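Local coordinates for protein tryptophan synthase alpha chain (Campylobacter jejuni, PDB 3THA) that probably catalyses the aldol cleavage of indoleglycerol phosphate to indole and glyceraldehyde 3-phosphate, as the alpha subunit in the last step of tryptophan biosynthesis, at residues Y19-Y24 against E59-A64; A32-L37 against A83-K88; L45-A50 against L91-Y96; A143-V148 against K165-L170. All blocks are in the same frame, centred on the assembly; numbering follows the deposited sequence.

Contact 1 (Y19-Y24 against E59-A64); sequences YTVLGY and EIIADA
Tyr24 turns its ring away from its own N (chi1 175°) and lays one face against Ala64, while Tyr19, with a similar first torsion of 165°, sends its ring out to Ile61. The contact joins the C-terminal end of strand 15-21, the first of the TIM barrel, to the first turn of helix 60-70. Ala64 CB is the hub. It sits over the Tyr24 ring in a CH-pi contact, 3.8 Å from the ring centroid and displaced toward the rim, and it also meets Val21 CG2 at 3.6 Å. The methyl is therefore wedged between an aromatic face and a branched aliphatic chain. A type II beta turn from Val21 to Tyr24 makes this possible by folding the chain back after the strand, so that both residues direct their side chains at the helix. Gly23 takes the third place of the turn, where its positive phi suits a glycine. One helical turn before Ala64, Ile61 meets the strand residues: its CG2 lies 4.2 Å from Val21 CG2, and its CD1 lies 3.9 Å from Tyr19 CE2. Val231 of helix 228-233 closes the same apolar cluster against Tyr19, Val21 and Tyr24. The side chain of Tyr19 also touches Glu46, a predicted proton acceptor. The helix start faces the second subunit, where Phe206 of that chain packs on Ala62 and Asp63. Tyr19 OH lies 3.7 Å from Ile61 CG2, a hydroxyl against a methyl.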
loop_
_atom_site.group_PDB
_atom_site.type_symbol
_atom_site.label_atom_id
_atom_site.label_comp_id
_atom_site.label_asym_id
_atom_site.label_seq_id
_atom_site.Cartn_x
_atom_site.Cartn_y
_atom_site.Cartn_z
ATOM N N TYR B 19 -0.628 5.006 -14.437
ATOM C CA TYR B 19 -1.525 4.275 -13.594
ATOM C C TYR B 19 -2.711 5.175 -13.271
ATOM O O TYR B 19 -2.541 6.397 -13.085
ATOM C CB TYR B 19 -0.728 3.849 -12.336
ATOM C CG TYR B 19 -1.551 3.383 -11.170
ATOM C CD1 TYR B 19 -1.722 2.033 -10.929
ATOM C CD2 TYR B 19 -2.103 4.295 -10.269
ATOM C CE1 TYR B 19 -2.491 1.579 -9.868
ATOM C CE2 TYR B 19 -2.860 3.853 -9.191
ATOM C CZ TYR B 19 -3.057 2.485 -9.002
ATOM O OH TYR B 19 -3.802 2.006 -7.937
ATOM N N THR B 20 -3.902 4.582 -13.204
ATOM C CA THR B 20 -5.102 5.263 -12.707
ATOM C C THR B 20 -5.904 4.280 -11.863
ATOM O O THR B 20 -5.773 3.054 -11.992
ATOM C CB THR B 20 -6.056 5.827 -13.856
ATOM O OG1 THR B 20 -7.100 6.647 -13.293
ATOM C CG2 THR B 20 -6.738 4.709 -14.638
ATOM N N VAL B 21 -6.750 4.836 -11.014
ATOM C CA VAL B 21 -7.673 4.048 -10.230
ATOM C C VAL B 21 -9.037 4.075 -10.941
ATOM O O VAL B 21 -9.651 5.120 -11.085
ATOM C CB VAL B 21 -7.824 4.625 -8.795
ATOM C CG1 VAL B 21 -8.523 3.595 -7.885
ATOM C CG2 VAL B 21 -6.473 4.981 -8.213
ATOM N N LEU B 22 -9.497 2.917 -11.375
ATOM C CA LEU B 22 -10.782 2.787 -12.017
ATOM C C LEU B 22 -11.859 3.157 -11.030
ATOM O O LEU B 22 -11.813 2.740 -9.886
ATOM C CB LEU B 22 -10.945 1.359 -12.488
ATOM C CG LEU B 22 -10.084 1.112 -13.733
ATOM C CD1 LEU B 22 -10.336 -0.266 -14.261
ATOM C CD2 LEU B 22 -10.414 2.126 -14.847
ATOM N N GLY B 23 -12.807 3.984 -11.459
ATOM C CA GLY B 23 -13.930 4.393 -10.593
ATOM C C GLY B 23 -13.710 5.708 -9.851
ATOM O O GLY B 23 -14.525 6.094 -9.034
ATOM N N TYR B 24 -12.614 6.394 -10.149
ATOM C CA TYR B 24 -12.279 7.619 -9.495
ATOM C C TYR B 24 -12.216 8.803 -10.490
ATOM O O TYR B 24 -11.393 8.772 -11.410
ATOM C CB TYR B 24 -10.919 7.471 -8.792
ATOM C CG TYR B 24 -10.461 8.780 -8.186
ATOM C CD1 TYR B 24 -11.197 9.382 -7.167
ATOM C CD2 TYR B 24 -9.321 9.447 -8.658
ATOM C CE1 TYR B 24 -10.790 10.603 -6.599
ATOM C CE2 TYR B 24 -8.927 10.675 -8.106
ATOM C CZ TYR B 24 -9.650 11.231 -7.076
ATOM O OH TYR B 24 -9.279 12.442 -6.515
ATOM N N GLU B 59 -3.600 9.256 1.820
ATOM C CA GLU B 59 -2.974 9.244 0.481
ATOM C C GLU B 59 -3.834 9.417 -0.780
ATOM O O GLU B 59 -4.934 8.867 -0.890
ATOM C CB GLU B 59 -2.062 8.006 0.277
ATOM C CG GLU B 59 -2.238 6.844 1.231
ATOM C CD GLU B 59 -1.292 6.868 2.435
ATOM O OE1 GLU B 59 -0.104 6.458 2.338
ATOM O OE2 GLU B 59 -1.748 7.239 3.510
ATOM N N ILE B 60 -3.272 10.118 -1.761
ATOM C CA ILE B 60 -3.917 10.273 -3.071
ATOM C C ILE B 60 -4.622 9.013 -3.534
ATOM O O ILE B 60 -5.863 9.043 -3.774
ATOM C CB ILE B 60 -2.910 10.632 -4.169
ATOM C CG1 ILE B 60 -2.236 11.983 -3.867
ATOM C CG2 ILE B 60 -3.596 10.655 -5.456
ATOM C CD1 ILE B 60 -1.289 12.473 -4.949
ATOM N N ILE B 61 -3.846 7.914 -3.657
ATOM C CA ILE B 61 -4.369 6.674 -4.226
ATOM C C ILE B 61 -5.473 6.025 -3.361
ATOM O O ILE B 61 -6.419 5.393 -3.904
ATOM C CB ILE B 61 -3.222 5.678 -4.596
ATOM C CG1 ILE B 61 -2.359 6.282 -5.704
ATOM C CG2 ILE B 61 -3.771 4.314 -5.020
ATOM C CD1 ILE B 61 -1.211 5.503 -6.096
ATOM N N ALA B 62 -5.405 6.239 -2.039
ATOM C CA ALA B 62 -6.340 5.558 -1.147
ATOM C C ALA B 62 -7.706 6.217 -1.185
ATOM O O ALA B 62 -8.757 5.596 -1.485
ATOM C CB ALA B 62 -5.774 5.438 0.304
ATOM N N ASP B 63 -7.696 7.505 -0.947
ATOM C CA ASP B 63 -8.879 8.308 -1.270
ATOM C C ASP B 63 -9.602 7.853 -2.548
ATOM O O ASP B 63 -10.832 7.596 -2.514
ATOM C CB ASP B 63 -8.520 9.776 -1.280
ATOM C CG ASP B 63 -8.635 10.402 0.121
ATOM O OD1 ASP B 63 -9.776 10.672 0.601
ATOM O OD2 ASP B 63 -7.566 10.608 0.751
ATOM N N ALA B 64 -8.841 7.683 -3.636
ATOM C CA ALA B 64 -9.410 7.298 -4.941
ATOM C C ALA B 64 -10.169 5.979 -4.813
ATOM O O ALA B 64 -11.322 5.810 -5.361
ATOM C CB ALA B 64 -8.322 7.149 -5.961
#

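Contact 2 (A32-L37 against A83-K88); sequences AFLQRL and ARIKTK
On the outer layer of the TIM barrel, the end of helix 27-35 packs against the loop that leads from helix 75-83 into strand 90-94, with Leu34, Gln35 and Leu37 meeting Ile85, Lys86 and Thr87. The apolar part is centred on Leu34, whose CB lies 3.7 Å from Ile85 CG1. The two side chains run at about a right angle, so the isoleucine lies across the base of the leucine. On the solvent side, Gln35 folds back at its second torsion (chi2 -77°), which brings its amide over to the loop backbone. There the amide is used at both ends. Lys86 N donates to Gln35 OE1 at 3.3 Å in a long but nearly straight bond, and Gln35 NE2 reaches Arg84 O, also at 3.3 Å, in a strongly bent one. Both are weak; they go to backbone atoms that flank Ile85 in sequence, and the exact placing of the amide against Ile85 is doubtful. Farther along, Thr87 OG1 rests 3.7 Å from Leu37 CB, an apolar touch; the hydroxyl's polar partners are Asp38 and Lys89 N. Arg84 NE forms a salt bridge with Glu31. Leu34 and Leu37 continue inward to Leu45 on strand 44-48, which carries the contact into the barrel wall. The chemistry is thus graded, from buried leucines on the inside to an exposed amide at the solvent edge, whose two long bonds probably add little directional hold.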
loop_
_atom_site.group_PDB
_atom_site.type_symbol
_atom_site.label_atom_id
_atom_site.label_comp_id
_atom_site.label_asym_id
_atom_site.label_seq_id
_atom_site.Cartn_x
_atom_site.Cartn_y
_atom_site.Cartn_z
ATOM N N ALA B 32 -14.923 7.232 -19.923
ATOM C CA ALA B 32 -14.655 8.215 -20.958
ATOM C C ALA B 32 -13.155 8.345 -21.154
ATOM O O ALA B 32 -12.690 8.518 -22.273
ATOM C CB ALA B 32 -15.310 9.544 -20.638
ATOM N N PHE B 33 -12.400 8.234 -20.064
ATOM C CA PHE B 33 -10.933 8.168 -20.138
ATOM C C PHE B 33 -10.472 7.069 -21.101
ATOM O O PHE B 33 -9.733 7.330 -22.039
ATOM C CB PHE B 33 -10.283 7.955 -18.741
ATOM C CG PHE B 33 -8.754 7.904 -18.774
ATOM C CD1 PHE B 33 -8.019 8.922 -19.362
ATOM C CD2 PHE B 33 -8.068 6.863 -18.212
ATOM C CE1 PHE B 33 -6.631 8.881 -19.412
ATOM C CE2 PHE B 33 -6.654 6.823 -18.249
ATOM C CZ PHE B 33 -5.958 7.829 -18.869
ATOM N N LEU B 34 -10.882 5.839 -20.819
ATOM C CA LEU B 34 -10.453 4.663 -21.599
ATOM C C LEU B 34 -10.765 4.821 -23.079
ATOM O O LEU B 34 -9.948 4.532 -23.929
ATOM C CB LEU B 34 -11.054 3.381 -21.024
ATOM C CG LEU B 34 -10.392 3.033 -19.659
ATOM C CD1 LEU B 34 -11.101 1.904 -18.880
ATOM C CD2 LEU B 34 -8.930 2.702 -19.838
ATOM N N GLN B 35 -11.947 5.332 -23.378
ATOM C CA GLN B 35 -12.311 5.517 -24.745
ATOM C C GLN B 35 -11.393 6.508 -25.435
ATOM O O GLN B 35 -11.310 6.509 -26.661
ATOM C CB GLN B 35 -13.773 5.974 -24.850
ATOM C CG GLN B 35 -14.772 4.972 -24.287
ATOM C CD GLN B 35 -15.039 3.769 -25.206
ATOM O OE1 GLN B 35 -14.132 3.209 -25.847
ATOM N NE2 GLN B 35 -16.299 3.355 -25.249
ATOM N N ARG B 36 -10.713 7.362 -24.678
ATOM C CA ARG B 36 -9.856 8.361 -25.303
ATOM C C ARG B 36 -8.377 7.966 -25.255
ATOM O O ARG B 36 -7.482 8.718 -25.619
ATOM C CB ARG B 36 -10.136 9.754 -24.726
ATOM C CG ARG B 36 -11.351 10.478 -25.373
ATOM C CD ARG B 36 -11.860 11.663 -24.543
ATOM N NE ARG B 36 -10.979 12.818 -24.692
ATOM C CZ ARG B 36 -11.257 14.062 -24.298
ATOM N NH1 ARG B 36 -12.414 14.352 -23.713
ATOM N NH2 ARG B 36 -10.369 15.023 -24.499
ATOM N N LEU B 37 -8.121 6.747 -24.824
ATOM C CA LEU B 37 -6.757 6.305 -24.585
ATOM C C LEU B 37 -5.945 6.303 -25.887
ATOM O O LEU B 37 -4.776 6.648 -25.893
ATOM C CB LEU B 37 -6.773 4.934 -23.916
ATOM C CG LEU B 37 -5.513 4.447 -23.244
ATOM C CD1 LEU B 37 -5.056 5.508 -22.167
ATOM C CD2 LEU B 37 -5.761 3.054 -22.640
ATOM N N ALA B 83 -15.311 -4.480 -21.261
ATOM C CA ALA B 83 -15.938 -5.119 -22.415
ATOM C C ALA B 83 -16.550 -4.083 -23.325
ATOM O O ALA B 83 -16.728 -4.343 -24.511
ATOM C CB ALA B 83 -16.986 -6.088 -21.980
ATOM N N ARG B 84 -16.886 -2.914 -22.785
ATOM C CA ARG B 84 -17.396 -1.852 -23.642
ATOM C C ARG B 84 -16.343 -0.876 -24.172
ATOM O O ARG B 84 -16.682 0.106 -24.798
ATOM C CB ARG B 84 -18.608 -1.115 -23.045
ATOM C CG ARG B 84 -18.863 -1.284 -21.582
ATOM C CD ARG B 84 -20.086 -0.450 -21.160
ATOM N NE ARG B 84 -19.760 0.302 -19.957
ATOM C CZ ARG B 84 -19.874 -0.183 -18.736
ATOM N NH1 ARG B 84 -19.519 0.560 -17.685
ATOM N NH2 ARG B 84 -20.347 -1.405 -18.560
ATOM N N ILE B 85 -15.072 -1.183 -23.955
ATOM C CA ILE B 85 -13.979 -0.278 -24.282
ATOM C C ILE B 85 -13.239 -0.751 -25.517
ATOM O O ILE B 85 -12.922 -1.941 -25.637
ATOM C CB ILE B 85 -13.010 -0.172 -23.044
ATOM C CG1 ILE B 85 -13.557 0.860 -22.076
ATOM C CG2 ILE B 85 -11.532 0.110 -23.426
ATOM C CD1 ILE B 85 -14.371 1.863 -22.729
ATOM N N LYS B 86 -12.954 0.168 -26.428
ATOM C CA LYS B 86 -12.059 -0.179 -27.509
ATOM C C LYS B 86 -10.825 0.707 -27.509
ATOM O O LYS B 86 -10.906 1.927 -27.638
ATOM C CB LYS B 86 -12.775 -0.179 -28.878
ATOM C CG LYS B 86 -11.993 -0.926 -30.047
ATOM C CD LYS B 86 -11.171 -2.179 -29.570
ATOM C CE LYS B 86 -10.401 -2.870 -30.740
ATOM N NZ LYS B 86 -9.361 -3.873 -30.258
ATOM N N THR B 87 -9.671 0.078 -27.333
ATOM C CA THR B 87 -8.410 0.817 -27.415
ATOM C C THR B 87 -7.351 -0.047 -28.061
ATOM O O THR B 87 -7.494 -1.260 -28.103
ATOM C CB THR B 87 -7.915 1.275 -26.015
ATOM O OG1 THR B 87 -6.722 2.057 -26.177
ATOM C CG2 THR B 87 -7.619 0.064 -25.129
ATOM N N LYS B 88 -6.295 0.578 -28.565
ATOM C CA LYS B 88 -5.161 -0.175 -29.111
ATOM C C LYS B 88 -4.021 -0.294 -28.106
ATOM O O LYS B 88 -3.104 -1.084 -28.290
ATOM C CB LYS B 88 -4.651 0.474 -30.379
ATOM C CG LYS B 88 -5.544 0.211 -31.567
ATOM C CD LYS B 88 -5.541 -1.277 -31.976
ATOM C CE LYS B 88 -6.758 -1.631 -32.854
ATOM N NZ LYS B 88 -6.995 -0.695 -34.003
#

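Contact 3 (L45-A50 against L91-Y96); sequences LELGVA and LVFMVY
Strands 45-48 and 91-94 run parallel as neighbours, the second and third of the TIM barrel, with Leu45 abreast of Leu91, Glu46 of Val92 and Leu47 of Phe93. Their axes cross at -35°, the twist of a closed barrel. Three backbone bonds zip them together: Val92 N to Leu45 O at 2.9 Å, Leu47 N to Val92 O at 2.6 Å, and Met94 N to Leu47 O at 3.1 Å. Glu46 CA adds a CA-H...O contact to Val92 O. The side chains alternate between two layers. Leu45, Leu47, Leu91 and Phe93 face outward, where Leu47 and Phe93 meet Leu82 of helix 75-83. The edge of the Phe93 ring carries CD1 to 3.6 Å from Leu47 O, in the ring plane, and CE1 to 3.9 Å from Val49 CG2. Val49 then lies side by side with Val95, CG2 to CG1 at 3.8 Å. Glu46, Val92 and Met94, a selenomethionine, point into the barrel. Glu46, extended beyond CG (chi2 173°), carries OE1 to 3.6 Å from Met94 SE. The wall thus separates two chemistries: hydrophobic packing under the helix outside, and inside a carboxylate, predicted to be a proton acceptor, set beside selenium, Ile121 and aromatic neighbours, a largely apolar setting.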
loop_
_atom_site.group_PDB
_atom_site.type_symbol
_atom_site.label_atom_id
_atom_site.label_comp_id
_atom_site.label_asym_id
_atom_site.label_seq_id
_atom_site.Cartn_x
_atom_site.Cartn_y
_atom_site.Cartn_z
ATOM N N LEU B 45 -1.330 1.461 -20.128
ATOM C CA LEU B 45 -2.019 1.891 -18.940
ATOM C C LEU B 45 -2.105 0.818 -17.890
ATOM O O LEU B 45 -2.511 -0.338 -18.199
ATOM C CB LEU B 45 -3.430 2.329 -19.291
ATOM C CG LEU B 45 -4.202 2.965 -18.149
ATOM C CD1 LEU B 45 -3.565 4.312 -17.813
ATOM C CD2 LEU B 45 -5.704 3.114 -18.536
ATOM N N GLU B 46 -1.779 1.184 -16.648
ATOM C CA GLU B 46 -2.005 0.283 -15.520
ATOM C C GLU B 46 -3.328 0.606 -14.825
ATOM O O GLU B 46 -3.622 1.751 -14.526
ATOM C CB GLU B 46 -0.849 0.355 -14.516
ATOM C CG GLU B 46 0.544 0.162 -15.154
ATOM C CD GLU B 46 1.702 0.396 -14.175
ATOM O OE1 GLU B 46 1.457 0.966 -13.104
ATOM O OE2 GLU B 46 2.862 0.044 -14.499
ATOM N N LEU B 47 -4.119 -0.413 -14.558
ATOM C CA LEU B 47 -5.456 -0.188 -14.082
ATOM C C LEU B 47 -5.527 -0.675 -12.643
ATOM O O LEU B 47 -5.572 -1.890 -12.400
ATOM C CB LEU B 47 -6.467 -0.955 -14.944
ATOM C CG LEU B 47 -6.523 -0.795 -16.468
ATOM C CD1 LEU B 47 -7.600 -1.719 -17.033
ATOM C CD2 LEU B 47 -6.850 0.618 -16.801
ATOM N N GLY B 48 -5.506 0.271 -11.700
ATOM C CA GLY B 48 -5.677 -0.064 -10.316
ATOM C C GLY B 48 -7.131 -0.355 -10.058
ATOM O O GLY B 48 -8.004 0.452 -10.421
ATOM N N VAL B 49 -7.442 -1.494 -9.451
ATOM C CA VAL B 49 -8.805 -1.618 -8.980
ATOM C C VAL B 49 -8.801 -1.336 -7.482
ATOM O O VAL B 49 -7.745 -0.923 -6.926
ATOM C CB VAL B 49 -9.486 -2.923 -9.369
ATOM C CG1 VAL B 49 -10.986 -2.836 -9.081
ATOM C CG2 VAL B 49 -9.280 -3.217 -10.878
ATOM N N ALA B 50 -9.978 -1.445 -6.847
ATOM C CA ALA B 50 -10.069 -1.469 -5.363
ATOM C C ALA B 50 -10.959 -2.669 -4.898
ATOM O O ALA B 50 -12.030 -2.868 -5.454
ATOM C CB ALA B 50 -10.590 -0.135 -4.847
ATOM N N LEU B 91 -3.281 -2.764 -21.818
ATOM C CA LEU B 91 -3.945 -2.722 -20.531
ATOM C C LEU B 91 -3.328 -3.732 -19.537
ATOM O O LEU B 91 -3.199 -4.924 -19.828
ATOM C CB LEU B 91 -5.438 -2.961 -20.724
ATOM C CG LEU B 91 -6.128 -1.942 -21.649
ATOM C CD1 LEU B 91 -7.591 -2.280 -21.856
ATOM C CD2 LEU B 91 -5.961 -0.481 -21.119
ATOM N N VAL B 92 -2.927 -3.222 -18.378
ATOM C CA VAL B 92 -2.252 -3.997 -17.357
ATOM C C VAL B 92 -2.973 -3.788 -16.005
ATOM O O VAL B 92 -3.131 -2.654 -15.549
ATOM C CB VAL B 92 -0.760 -3.557 -17.232
ATOM C CG1 VAL B 92 -0.112 -4.129 -15.972
ATOM C CG2 VAL B 92 0.018 -4.041 -18.443
ATOM N N PHE B 93 -3.434 -4.875 -15.385
ATOM C CA PHE B 93 -3.945 -4.781 -14.036
ATOM C C PHE B 93 -2.835 -4.545 -13.042
ATOM O O PHE B 93 -1.760 -5.129 -13.129
ATOM C CB PHE B 93 -4.699 -6.030 -13.636
ATOM C CG PHE B 93 -6.129 -6.020 -14.030
ATOM C CD1 PHE B 93 -6.895 -4.865 -13.907
ATOM C CD2 PHE B 93 -6.723 -7.168 -14.508
ATOM C CE1 PHE B 93 -8.232 -4.849 -14.269
ATOM C CE2 PHE B 93 -8.074 -7.168 -14.900
ATOM C CZ PHE B 93 -8.821 -6.017 -14.767
HETATM N N MSE B 94 -3.093 -3.673 -12.091
HETATM C CA MSE B 94 -2.301 -3.606 -10.896
HETATM C C MSE B 94 -3.331 -3.697 -9.784
HETATM O O MSE B 94 -4.089 -2.787 -9.577
HETATM C CB MSE B 94 -1.493 -2.321 -10.867
HETATM C CG MSE B 94 -0.788 -2.017 -9.599
HETATM SE SE MSE B 94 0.726 -0.903 -10.128
HETATM C CE MSE B 94 1.329 -0.321 -8.438
ATOM N N VAL B 95 -3.389 -4.845 -9.124
ATOM C CA VAL B 95 -4.302 -5.100 -8.025
ATOM C C VAL B 95 -3.550 -5.829 -6.919
ATOM O O VAL B 95 -2.557 -6.474 -7.163
ATOM C CB VAL B 95 -5.489 -6.040 -8.476
ATOM C CG1 VAL B 95 -6.411 -5.335 -9.441
ATOM C CG2 VAL B 95 -4.973 -7.305 -9.100
ATOM N N TYR B 96 -4.050 -5.739 -5.705
ATOM C CA TYR B 96 -3.564 -6.589 -4.653
ATOM C C TYR B 96 -4.138 -7.958 -4.820
ATOM O O TYR B 96 -5.187 -8.121 -5.459
ATOM C CB TYR B 96 -4.008 -6.058 -3.348
ATOM C CG TYR B 96 -3.280 -4.828 -2.948
ATOM C CD1 TYR B 96 -2.022 -4.923 -2.424
ATOM C CD2 TYR B 96 -3.851 -3.562 -3.094
ATOM C CE1 TYR B 96 -1.352 -3.835 -2.010
ATOM C CE2 TYR B 96 -3.161 -2.436 -2.681
ATOM C CZ TYR B 96 -1.902 -2.599 -2.125
ATOM O OH TYR B 96 -1.136 -1.546 -1.670
#

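Contact 4 (A143-V148 against K165-L170); sequences ALITLV and KGFIYL
The Phe167 ring carries Ile145 CG2 over one face, a CH-pi contact 4.0 Å from the ring centroid with the methyl shifted toward the rim. Its CG sits between its own backbone N and carbonyl carbon (chi1 66°), turning the ring toward Ile145. Ile145 CD1 reaches the same ring at CE1. Phe203 meets the ring with planes about 30° apart, and Phe7 joins it edge to face. The Tyr169 ring has the same Ile145 CG2 at its edge, near its plane, whereas Leu147 CD1 comes obliquely, 3.7 Å from Tyr169 CB; these two side chains lie alongside and point the same way. Strands 143-148 and 168-171 are the two strands of a beta-alpha-beta unit of the TIM barrel, joined through helix 154-161 and running parallel. Tyr169 N donates to Thr146 O at 2.9 Å, and Val148 N to Tyr169 O at 2.8 Å. Toward the strand starts the backbones are joined by water. One molecule accepts from Thr146 N and lies within bonding distance of Lys165 O and Phe167 O; another accepts from Lys165 N and lies 2.6 Å from Leu144 O. On the outward face Val148 spreads its methyls, CG1 toward Ile168 CG2 and CG2 to 3.4 Å from Leu170 CD1, beneath helix 180-195. Ala143 CB packs on Lys165 CB at 3.8 Å, next to Gly166, whose CA lies 4.1 Å from Ile145 CD1 and whose positive phi (92°) suits glycine.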
loop_
_atom_site.group_PDB
_atom_site.type_symbol
_atom_site.label_atom_id
_atom_site.label_comp_id
_atom_site.label_asym_id
_atom_site.label_seq_id
_atom_site.Cartn_x
_atom_site.Cartn_y
_atom_site.Cartn_z
ATOM N N ALA B 143 1.493 -12.157 -18.541
ATOM C CA ALA B 143 2.695 -11.996 -17.796
ATOM C C ALA B 143 2.364 -11.515 -16.380
ATOM O O ALA B 143 1.539 -10.600 -16.193
ATOM C CB ALA B 143 3.589 -10.991 -18.509
ATOM N N LEU B 144 3.022 -12.138 -15.401
ATOM C CA LEU B 144 3.100 -11.656 -14.016
ATOM C C LEU B 144 4.398 -10.867 -13.838
ATOM O O LEU B 144 5.495 -11.443 -13.879
ATOM C CB LEU B 144 3.088 -12.836 -13.024
ATOM C CG LEU B 144 3.037 -12.361 -11.583
ATOM C CD1 LEU B 144 1.748 -11.491 -11.357
ATOM C CD2 LEU B 144 3.060 -13.489 -10.610
ATOM N N ILE B 145 4.272 -9.564 -13.636
ATOM C CA ILE B 145 5.351 -8.642 -13.849
ATOM C C ILE B 145 6.257 -8.666 -12.645
ATOM O O ILE B 145 5.781 -8.694 -11.505
ATOM C CB ILE B 145 4.783 -7.204 -14.116
ATOM C CG1 ILE B 145 3.857 -7.180 -15.332
ATOM C CG2 ILE B 145 5.872 -6.111 -14.191
ATOM C CD1 ILE B 145 4.563 -7.364 -16.681
ATOM N N THR B 146 7.566 -8.637 -12.919
ATOM C CA THR B 146 8.618 -8.817 -11.948
ATOM C C THR B 146 9.168 -7.467 -11.512
ATOM O O THR B 146 9.544 -6.635 -12.364
ATOM C CB THR B 146 9.832 -9.576 -12.589
ATOM O OG1 THR B 146 9.409 -10.807 -13.176
ATOM C CG2 THR B 146 10.889 -9.890 -11.566
ATOM N N LEU B 147 9.306 -7.299 -10.196
ATOM C CA LEU B 147 9.756 -6.067 -9.613
ATOM C C LEU B 147 11.149 -6.193 -9.128
ATOM O O LEU B 147 11.475 -7.188 -8.509
ATOM C CB LEU B 147 8.888 -5.718 -8.408
ATOM C CG LEU B 147 7.655 -4.895 -8.718
ATOM C CD1 LEU B 147 6.787 -5.517 -9.854
ATOM C CD2 LEU B 147 6.878 -4.762 -7.447
ATOM N N VAL B 148 11.985 -5.196 -9.378
ATOM C CA VAL B 148 13.310 -5.171 -8.777
ATOM C C VAL B 148 13.615 -3.757 -8.300
ATOM O O VAL B 148 13.018 -2.819 -8.814
ATOM C CB VAL B 148 14.428 -5.726 -9.721
ATOM C CG1 VAL B 148 13.893 -6.833 -10.612
ATOM C CG2 VAL B 148 15.059 -4.641 -10.558
ATOM N N LYS B 165 8.620 -12.380 -17.829
ATOM C CA LYS B 165 7.839 -12.083 -19.009
ATOM C C LYS B 165 7.293 -10.641 -18.918
ATOM O O LYS B 165 7.109 -10.092 -17.822
ATOM C CB LYS B 165 6.702 -13.098 -19.160
ATOM C CG LYS B 165 7.122 -14.624 -19.132
ATOM C CD LYS B 165 7.708 -15.166 -20.459
ATOM C CE LYS B 165 7.799 -16.719 -20.468
ATOM N NZ LYS B 165 6.564 -17.351 -19.813
ATOM N N GLY B 166 7.078 -10.011 -20.062
ATOM C CA GLY B 166 6.514 -8.660 -20.087
ATOM C C GLY B 166 7.525 -7.544 -20.098
ATOM O O GLY B 166 8.101 -7.234 -21.158
ATOM N N PHE B 167 7.763 -6.959 -18.920
ATOM C CA PHE B 167 8.776 -5.926 -18.736
ATOM C C PHE B 167 9.301 -6.041 -17.320
ATOM O O PHE B 167 8.636 -6.605 -16.489
ATOM C CB PHE B 167 8.210 -4.507 -19.034
ATOM C CG PHE B 167 7.124 -4.025 -18.070
ATOM C CD1 PHE B 167 5.780 -4.217 -18.360
ATOM C CD2 PHE B 167 7.456 -3.348 -16.887
ATOM C CE1 PHE B 167 4.769 -3.755 -17.509
ATOM C CE2 PHE B 167 6.449 -2.853 -16.001
ATOM C CZ PHE B 167 5.107 -3.057 -16.316
ATOM N N ILE B 168 10.502 -5.547 -17.053
ATOM C CA ILE B 168 10.983 -5.487 -15.693
ATOM C C ILE B 168 10.562 -4.164 -15.102
ATOM O O ILE B 168 10.723 -3.114 -15.735
ATOM C CB ILE B 168 12.522 -5.645 -15.585
ATOM C CG1 ILE B 168 13.008 -6.810 -16.462
ATOM C CG2 ILE B 168 12.925 -5.853 -14.117
ATOM C CD1 ILE B 168 12.378 -8.136 -16.111
ATOM N N TYR B 169 10.014 -4.226 -13.885
ATOM C CA TYR B 169 9.576 -3.053 -13.178
ATOM C C TYR B 169 10.699 -2.728 -12.239
ATOM O O TYR B 169 10.799 -3.324 -11.156
ATOM C CB TYR B 169 8.314 -3.367 -12.396
ATOM C CG TYR B 169 7.445 -2.169 -11.980
ATOM C CD1 TYR B 169 8.006 -1.037 -11.377
ATOM C CD2 TYR B 169 6.062 -2.190 -12.174
ATOM C CE1 TYR B 169 7.222 0.051 -11.009
ATOM C CE2 TYR B 169 5.262 -1.076 -11.821
ATOM C CZ TYR B 169 5.855 0.019 -11.217
ATOM O OH TYR B 169 5.087 1.108 -10.819
ATOM N N LEU B 170 11.561 -1.804 -12.666
ATOM C CA LEU B 170 12.608 -1.234 -11.832
ATOM C C LEU B 170 12.119 -0.077 -10.932
ATOM O O LEU B 170 11.931 1.046 -11.401
ATOM C CB LEU B 170 13.785 -0.751 -12.680
ATOM C CG LEU B 170 14.956 -0.261 -11.814
ATOM C CD1 LEU B 170 15.337 -1.256 -10.656
ATOM C CD2 LEU B 170 16.165 0.056 -12.631
HETATM O O HOH W 1 7.544 -12.204 -15.321
HETATM O O HOH W 2 8.417 -9.208 -15.563
#

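How the contacts relate
From the N terminus, strand 15-21, helix 27-35 and strand 44-48 each supply the first half of a contact, and their partners follow in the same order. Contact 1 closes its loop at 59-64, contact 2 at 83-88 and contact 3 at 91-96, so the three cross one another without nesting. They also touch in space: Leu22 packs on Leu34, Leu37 on Leu91, and Leu22 probably bonds to Gly48. Contact 1 ties strand 15-21 to helix 60-70, contact 2 a helix end to a loop, and contact 3 two neighbouring strands. Contact 4 opens only after all of these have closed and spans a short beta-alpha-beta loop farther round the barrel; it meets contact 3 where Glu46 touches Phe167 and Tyr169.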